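Local coordinates for GCN5-related N-acetyltransferase (Brucella melitensis biovar Abortus 2308, PDB 3TCV), which probably transfers an acetyl group from acetyl-coenzyme A to an amine, as expected of a GCN5-related N-acetyltransferase, though its true acceptor remains uncertain, at residues E146-F149 against L150-Y154; R177-R181 against F182-F186. All coordinates share one frame; numbering follows the deposited sequence.

Contact 1. Residues E146-F149 against L150-Y154; sequences EAQF and LFMQY
F149 and Q153 meet side chain to side chain one turn apart on helix 142-158, and the other pairs, E146 with L150 and Q148 with M152, repeat the same i to i+4 spacing. Backbone bonds set the frame. L150 N donates to E146 O at 2.8 Å, M152 N to Q148 O at 3.0 Å, and Q153 N to F149 O, the straightest of the three at 166°.

Among the side chains, the F149 ring has CB of Q153 over one face, and beyond the rim on the same side comes the Q153 amide, OE1 3.6 Å from F149 CZ. Ring and amide planes are turned 60° against each other, so this is an oblique touch and not a stack. CG of F149 stands opposite the backbone N (chi1 -180°), beside the carbonyl carbon, which lays the ring along the side of the helix where Q153 follows one turn on. The ring of Y220 packs against it as well, and Q153 touches W213 and K217.

Aliphatic packing joins E146 to L150, CG to CG at 4.2 Å, while CG of L150 also rests 3.3 Å from E146 O. The E146 carboxylate is buried but satisfied, taking backbone N-H groups of R42 and Y43. Q148 bends at its second torsion, which brings NE2 within 3.8 Å of the M152 methyl CE; NE2 also makes a weak hydrogen bond to Y220 OH, and OE1 is hydrogen-bonded to Y164 OH.

The F151 ring meets F101 edge-to-face and packs on Q115 and L117 of strand 110-121, while its CB stays close to Q148 O. With its sides against strands 44-48, 110-121 and 126-134 and helix 213-224, this is the helix of the beta-alpha-beta unit, crossing over between the parallel strands 126-134 and 163-169 of the GNAT fold.

Contact 2. Residues R177-R181 against F182-F186; sequences RAAER and FGFRF
F182 closes the last turn of helix 173-182 over A178, and G183 then ends the helix in a Schellman motif before strand 185-196 begins. From CB outward, the F182 side chain meets one group after another. CB sits 3.4 Å from A178 O, the same carbonyl that accepts the F182 backbone N. With CG lying beside its own N (chi1 -79°), the ring folds back along the helix: CD2 comes 3.2 Å from A178 O, and CE2 reaches CB of A178 at 4.3 Å. Across the ring from CD2 and CE2, CE1 lies 3.4 Å from R181 NH1, near the guanidinium plane at that group's edge, with the two planes 66° apart. The extended R181 chain carries that group past the ring; NH1 is hydrogen-bonded to T145 OG1 and the guanidinium makes a cation-pi contact with W223. T145 and Q148 of helix 142-158 also pack against F182.

The turn itself is held by two bonds back into the helix. F184 N donates to A179 O at 3.0 Å, and G183 N donates to E180 O, approaching from well above the carbonyl plane (68° out of it). The positive phi of G183 lets the chain swing out of the helix.

F184 then tucks in beside A179, CB to CB, with A179 O in the plane of its ring at the edge; the rings of W166 and Y164 meet it as well. E180 bends at its second torsion, bringing the carboxylate alongside the outgoing chain, where OE2 lies 4.0 Å from CB of F186.

Overall arrangement
Contact 1 comes first along the chain, within helix 142-158; strand 163-169 then leads to helix 173-182, whose C-terminal end and exit into strand 185-196 form contact 2. Their centres are about 14 Å apart, yet they touch: Q148 CG packs on F182 CE2 at 3.7 Å, and Q148 OE1 lies 3.9 Å from F184 CZ. Y164 bonds Q148, its ring meeting that of F184, and Y220 meets F149 and bonds the F182 carbonyl. Contact 1 is buried, whereas contact 2 sits farther out, where the chain enters strand 185-196, outermost within this chain. Q148 and the two tyrosines thus tie the helix of the beta-alpha-beta unit to the helix-to-strand turn of the acetyltransferase domain.

Contact 1. Residues E146-F149 against L150-Y154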
ATOM      1  N   GLU B 146      10.612  11.294  21.075  1.00 19.27           N
ATOM      2  CA  GLU B 146      11.938  11.437  20.451  1.00 20.36           C
ATOM      3  C   GLU B 146      12.331  10.222  19.584  1.00 20.18           C
ATOM      4  O   GLU B 146      13.022  10.401  18.581  1.00 20.25           O
ATOM      5  CB  GLU B 146      13.020  11.764  21.492  1.00 21.29           C
ATOM      6  CG  GLU B 146      14.334  12.185  20.863  1.00 22.06           C
ATOM      7  CD  GLU B 146      15.377  12.551  21.911  1.00 23.96           C
ATOM      8  OE1 GLU B 146      15.526  11.813  22.906  1.00 24.46           O
ATOM      9  OE2 GLU B 146      16.054  13.578  21.730  1.00 25.74           O
ATOM     10  N   ALA B 147      11.873   9.012  19.944  1.00 19.75           N
ATOM     11  CA  ALA B 147      12.091   7.826  19.110  1.00 18.92           C
ATOM     12  C   ALA B 147      11.504   8.010  17.708  1.00 18.68           C
ATOM     13  O   ALA B 147      12.130   7.662  16.690  1.00 18.38           O
ATOM     14  CB  ALA B 147      11.484   6.603  19.761  1.00 18.29           C
ATOM     15  N   GLN B 148      10.301   8.566  17.668  1.00 18.60           N
ATOM     16  CA  GLN B 148       9.612   8.873  16.408  1.00 18.60           C
ATOM     17  C   GLN B 148      10.392   9.970  15.652  1.00 18.36           C
ATOM     18  O   GLN B 148      10.696   9.823  14.444  1.00 17.67           O
ATOM     19  CB  GLN B 148       8.162   9.307  16.706  1.00 18.69           C
ATOM     20  CG  GLN B 148       7.162   9.210  15.583  1.00 19.58           C
ATOM     21  CD  GLN B 148       7.527   9.981  14.330  1.00 19.50           C
ATOM     22  OE1 GLN B 148       7.930   9.388  13.371  1.00 20.58           O
ATOM     23  NE2 GLN B 148       7.338  11.285  14.328  1.00 20.40           N
ATOM     24  N   PHE B 149      10.717  11.048  16.385  1.00 18.33           N
ATOM     25  CA  PHE B 149      11.421  12.203  15.851  1.00 18.92           C
ATOM     26  C   PHE B 149      12.718  11.808  15.173  1.00 18.55           C
ATOM     27  O   PHE B 149      13.026  12.288  14.083  1.00 18.58           O
ATOM     28  CB  PHE B 149      11.756  13.229  16.948  1.00 19.60           C
ATOM     29  CG  PHE B 149      12.488  14.448  16.431  1.00 20.44           C
ATOM     30  CD1 PHE B 149      11.842  15.380  15.626  1.00 21.10           C
ATOM     31  CD2 PHE B 149      13.838  14.633  16.709  1.00 21.60           C
ATOM     32  CE1 PHE B 149      12.530  16.490  15.134  1.00 21.38           C
ATOM     33  CE2 PHE B 149      14.530  15.741  16.230  1.00 22.17           C
ATOM     34  CZ  PHE B 149      13.873  16.673  15.445  1.00 21.68           C
ATOM     35  N   LEU B 150      13.511  10.972  15.835  1.00 18.84           N
ATOM     36  CA  LEU B 150      14.802  10.592  15.278  1.00 18.99           C
ATOM     37  C   LEU B 150      14.684   9.872  13.921  1.00 18.98           C
ATOM     38  O   LEU B 150      15.490  10.098  13.031  1.00 19.79           O
ATOM     39  CB  LEU B 150      15.603   9.767  16.278  1.00 19.34           C
ATOM     40  CG  LEU B 150      16.147  10.506  17.508  1.00 20.03           C
ATOM     41  CD1 LEU B 150      16.647   9.483  18.523  1.00 19.89           C
ATOM     42  CD2 LEU B 150      17.222  11.542  17.150  1.00 20.79           C
ATOM     43  N   PHE B 151      13.680   9.009  13.758  1.00 18.35           N
ATOM     44  CA  PHE B 151      13.419   8.405  12.467  1.00 18.16           C
ATOM     45  C   PHE B 151      12.981   9.453  11.438  1.00 18.30           C
ATOM     46  O   PHE B 151      13.454   9.442  10.297  1.00 18.54           O
ATOM     47  CB  PHE B 151      12.313   7.350  12.583  1.00 17.70           C
ATOM     48  CG  PHE B 151      12.786   5.933  12.834  1.00 17.73           C
ATOM     49  CD1 PHE B 151      14.102   5.622  13.185  1.00 18.22           C
ATOM     50  CD2 PHE B 151      11.857   4.884  12.765  1.00 17.48           C
ATOM     51  CE1 PHE B 151      14.474   4.295  13.399  1.00 18.39           C
ATOM     52  CE2 PHE B 151      12.229   3.567  12.987  1.00 17.69           C
ATOM     53  CZ  PHE B 151      13.543   3.283  13.313  1.00 18.06           C
ATOM     54  N   MET B 152      12.073  10.346  11.837  1.00 18.39           N
ATOM     55  CA  MET B 152      11.513  11.319  10.904  1.00 18.73           C
ATOM     56  C   MET B 152      12.620  12.240  10.387  1.00 18.91           C
ATOM     57  O   MET B 152      12.722  12.544   9.184  1.00 18.29           O
ATOM     58  CB  MET B 152      10.408  12.134  11.558  1.00 19.36           C
ATOM     59  CG  MET B 152       9.596  12.923  10.537  1.00 19.66           C
ATOM     60  SD  MET B 152       7.935  13.323  11.093  1.00 22.25           S
ATOM     61  CE  MET B 152       8.301  14.448  12.393  1.00 19.12           C
ATOM     62  N   GLN B 153      13.470  12.656  11.313  1.00 18.91           N
ATOM     63  CA  GLN B 153      14.602  13.516  10.978  1.00 19.63           C
ATOM     64  C   GLN B 153      15.562  12.845   9.993  1.00 19.76           C
ATOM     65  O   GLN B 153      16.039  13.469   9.043  1.00 19.60           O
ATOM     66  CB  GLN B 153      15.361  13.854  12.247  1.00 20.09           C
ATOM     67  CG  GLN B 153      16.450  14.879  12.028  1.00 20.89           C
ATOM     68  CD  GLN B 153      16.985  15.406  13.328  1.00 21.93           C
ATOM     69  OE1 GLN B 153      16.923  16.618  13.592  1.00 23.04           O
ATOM     70  NE2 GLN B 153      17.484  14.511  14.162  1.00 21.89           N
ATOM     71  N   TYR B 154      15.844  11.570  10.244  1.00 20.22           N
ATOM     72  CA  TYR B 154      16.762  10.793   9.405  1.00 20.67           C
ATOM     73  C   TYR B 154      16.209  10.644   7.994  1.00 20.46           C
ATOM     74  O   TYR B 154      16.922  10.866   7.006  1.00 20.64           O
ATOM     75  CB  TYR B 154      16.976   9.440  10.046  1.00 20.93           C
ATOM     76  CG  TYR B 154      17.809   8.474   9.246  1.00 21.83           C
ATOM     77  CD1 TYR B 154      19.124   8.778   8.873  1.00 22.62           C
ATOM     78  CD2 TYR B 154      17.293   7.221   8.893  1.00 22.19           C
ATOM     79  CE1 TYR B 154      19.896   7.854   8.158  1.00 22.95           C
ATOM     80  CE2 TYR B 154      18.047   6.308   8.182  1.00 22.36           C
ATOM     81  CZ  TYR B 154      19.342   6.622   7.818  1.00 22.76           C
ATOM     82  OH  TYR B 154      20.045   5.671   7.110  1.00 23.42           O
TER

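Contact 2. Residues R177-R181 against F182-F186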
ATOM      1  N   ARG B 177      -4.622   8.505  17.281  1.00 17.96           N
ATOM      2  CA  ARG B 177      -4.419   9.772  17.992  1.00 18.44           C
ATOM      3  C   ARG B 177      -2.922  10.084  18.099  1.00 17.22           C
ATOM      4  O   ARG B 177      -2.538  11.255  18.020  1.00 17.05           O
ATOM      5  CB  ARG B 177      -5.115   9.719  19.356  1.00 20.40           C
ATOM      6  CG  ARG B 177      -6.641   9.773  19.244  1.00 21.81           C
ATOM      7  CD  ARG B 177      -7.297   9.862  20.620  1.00 24.73           C
ATOM      8  NE  ARG B 177      -7.098   8.671  21.449  1.00 26.68           N
ATOM      9  CZ  ARG B 177      -7.905   7.600  21.457  1.00 27.72           C
ATOM     10  NH1 ARG B 177      -8.966   7.532  20.655  1.00 28.91           N
ATOM     11  NH2 ARG B 177      -7.633   6.581  22.257  1.00 28.63           N
ATOM     12  N   ALA B 178      -2.081   9.059  18.207  1.00 16.14           N
ATOM     13  CA  ALA B 178      -0.625   9.250  18.239  1.00 15.89           C
ATOM     14  C   ALA B 178      -0.139   9.821  16.909  1.00 15.67           C
ATOM     15  O   ALA B 178       0.645  10.783  16.889  1.00 15.60           O
ATOM     16  CB  ALA B 178       0.112   7.940  18.542  1.00 15.95           C
ATOM     17  N   ALA B 179      -0.627   9.247  15.806  1.00 14.77           N
ATOM     18  CA  ALA B 179      -0.259   9.717  14.467  1.00 14.76           C
ATOM     19  C   ALA B 179      -0.668  11.187  14.313  1.00 14.88           C
ATOM     20  O   ALA B 179       0.120  12.001  13.842  1.00 14.82           O
ATOM     21  CB  ALA B 179      -0.924   8.837  13.383  1.00 14.23           C
ATOM     22  N   GLU B 180      -1.887  11.521  14.727  1.00 15.60           N
ATOM     23  CA  GLU B 180      -2.384  12.893  14.604  1.00 16.22           C
ATOM     24  C   GLU B 180      -1.535  13.858  15.455  1.00 16.34           C
ATOM     25  O   GLU B 180      -1.167  14.956  14.990  1.00 16.75           O
ATOM     26  CB  GLU B 180      -3.858  13.008  15.031  1.00 17.55           C
ATOM     27  CG  GLU B 180      -4.829  12.204  14.172  1.00 18.41           C
ATOM     28  CD  GLU B 180      -5.154  12.798  12.801  1.00 19.65           C
ATOM     29  OE1 GLU B 180      -4.440  13.703  12.278  1.00 21.15           O
ATOM     30  OE2 GLU B 180      -6.144  12.318  12.208  1.00 23.27           O
ATOM     31  N   ARG B 181      -1.232  13.445  16.677  1.00 15.80           N
ATOM     32  CA  ARG B 181      -0.401  14.251  17.592  1.00 15.99           C
ATOM     33  C   ARG B 181       0.983  14.485  16.988  1.00 15.74           C
ATOM     34  O   ARG B 181       1.535  15.586  17.070  1.00 15.89           O
ATOM     35  CB  ARG B 181      -0.256  13.555  18.962  1.00 16.49           C
ATOM     36  CG  ARG B 181       0.835  14.173  19.850  1.00 16.81           C
ATOM     37  CD  ARG B 181       0.833  13.659  21.291  1.00 17.31           C
ATOM     38  NE  ARG B 181       1.984  14.182  22.048  1.00 17.66           N
ATOM     39  CZ  ARG B 181       3.237  13.744  21.966  1.00 17.68           C
ATOM     40  NH1 ARG B 181       3.587  12.761  21.130  1.00 17.08           N
ATOM     41  NH2 ARG B 181       4.170  14.348  22.691  1.00 18.01           N
ATOM     42  N   PHE B 182       1.543  13.448  16.369  1.00 15.45           N
ATOM     43  CA  PHE B 182       2.863  13.507  15.770  1.00 15.25           C
ATOM     44  C   PHE B 182       2.889  14.398  14.517  1.00 15.27           C
ATOM     45  O   PHE B 182       3.963  14.706  13.992  1.00 15.51           O
ATOM     46  CB  PHE B 182       3.369  12.098  15.425  1.00 15.17           C
ATOM     47  CG  PHE B 182       3.912  11.300  16.596  1.00 15.33           C
ATOM     48  CD1 PHE B 182       4.685  11.879  17.585  1.00 15.38           C
ATOM     49  CD2 PHE B 182       3.675   9.928  16.678  1.00 15.13           C
ATOM     50  CE1 PHE B 182       5.212  11.117  18.618  1.00 15.82           C
ATOM     51  CE2 PHE B 182       4.180   9.164  17.743  1.00 15.21           C
ATOM     52  CZ  PHE B 182       4.945   9.764  18.718  1.00 15.57           C
ATOM     53  N   GLY B 183       1.707  14.772  14.011  1.00 15.11           N
ATOM     54  CA  GLY B 183       1.574  15.654  12.859  1.00 14.97           C
ATOM     55  C   GLY B 183       1.346  14.950  11.523  1.00 14.50           C
ATOM     56  O   GLY B 183       1.337  15.612  10.485  1.00 14.83           O
ATOM     57  N   PHE B 184       1.150  13.624  11.532  1.00 13.84           N
ATOM     58  CA  PHE B 184       0.793  12.886  10.295  1.00 13.66           C
ATOM     59  C   PHE B 184      -0.603  13.325   9.907  1.00 13.78           C
ATOM     60  O   PHE B 184      -1.457  13.529  10.789  1.00 13.97           O
ATOM     61  CB  PHE B 184       0.815  11.365  10.480  1.00 13.53           C
ATOM     62  CG  PHE B 184       2.171  10.766  10.732  1.00 13.38           C
ATOM     63  CD1 PHE B 184       2.912  10.214   9.682  1.00 13.64           C
ATOM     64  CD2 PHE B 184       2.710  10.704  12.013  1.00 13.73           C
ATOM     65  CE1 PHE B 184       4.150   9.615   9.912  1.00 13.37           C
ATOM     66  CE2 PHE B 184       3.944  10.131  12.236  1.00 13.82           C
ATOM     67  CZ  PHE B 184       4.679   9.587  11.197  1.00 13.83           C
ATOM     68  N   ARG B 185      -0.863  13.428   8.604  1.00 15.02           N
ATOM     69  CA  ARG B 185      -2.168  13.828   8.101  0.70 15.32           C
ATOM     70  C   ARG B 185      -2.922  12.605   7.602  1.00 14.70           C
ATOM     71  O   ARG B 185      -2.390  11.835   6.845  1.00 14.35           O
ATOM     72  CB  ARG B 185      -1.970  14.807   6.945  0.70 16.07           C
ATOM     73  CG  ARG B 185      -3.232  15.415   6.373  0.70 17.02           C
ATOM     74  CD  ARG B 185      -2.903  16.371   5.241  0.70 17.88           C
ATOM     75  NE  ARG B 185      -2.090  17.478   5.716  0.70 18.77           N
ATOM     76  CZ  ARG B 185      -2.548  18.647   6.171  0.70 20.05           C
ATOM     77  NH1 ARG B 185      -1.685  19.573   6.586  0.70 20.66           N
ATOM     78  NH2 ARG B 185      -3.840  18.918   6.199  0.70 20.80           N
ATOM     79  N   PHE B 186      -4.165  12.430   8.027  1.00 14.23           N
ATOM     80  CA  PHE B 186      -4.975  11.348   7.577  1.00 13.84           C
ATOM     81  C   PHE B 186      -5.198  11.437   6.074  1.00 13.61           C
ATOM     82  O   PHE B 186      -5.482  12.513   5.553  1.00 13.65           O
ATOM     83  CB  PHE B 186      -6.321  11.398   8.290  1.00 14.00           C
ATOM     84  CG  PHE B 186      -7.289  10.352   7.840  1.00 13.85           C
ATOM     85  CD1 PHE B 186      -7.251   9.059   8.369  1.00 13.86           C
ATOM     86  CD2 PHE B 186      -8.291  10.680   6.958  1.00 13.97           C
ATOM     87  CE1 PHE B 186      -8.155   8.099   7.956  1.00 13.77           C
ATOM     88  CE2 PHE B 186      -9.199   9.727   6.537  1.00 13.88           C
ATOM     89  CZ  PHE B 186      -9.148   8.451   7.057  1.00 13.96           C
TER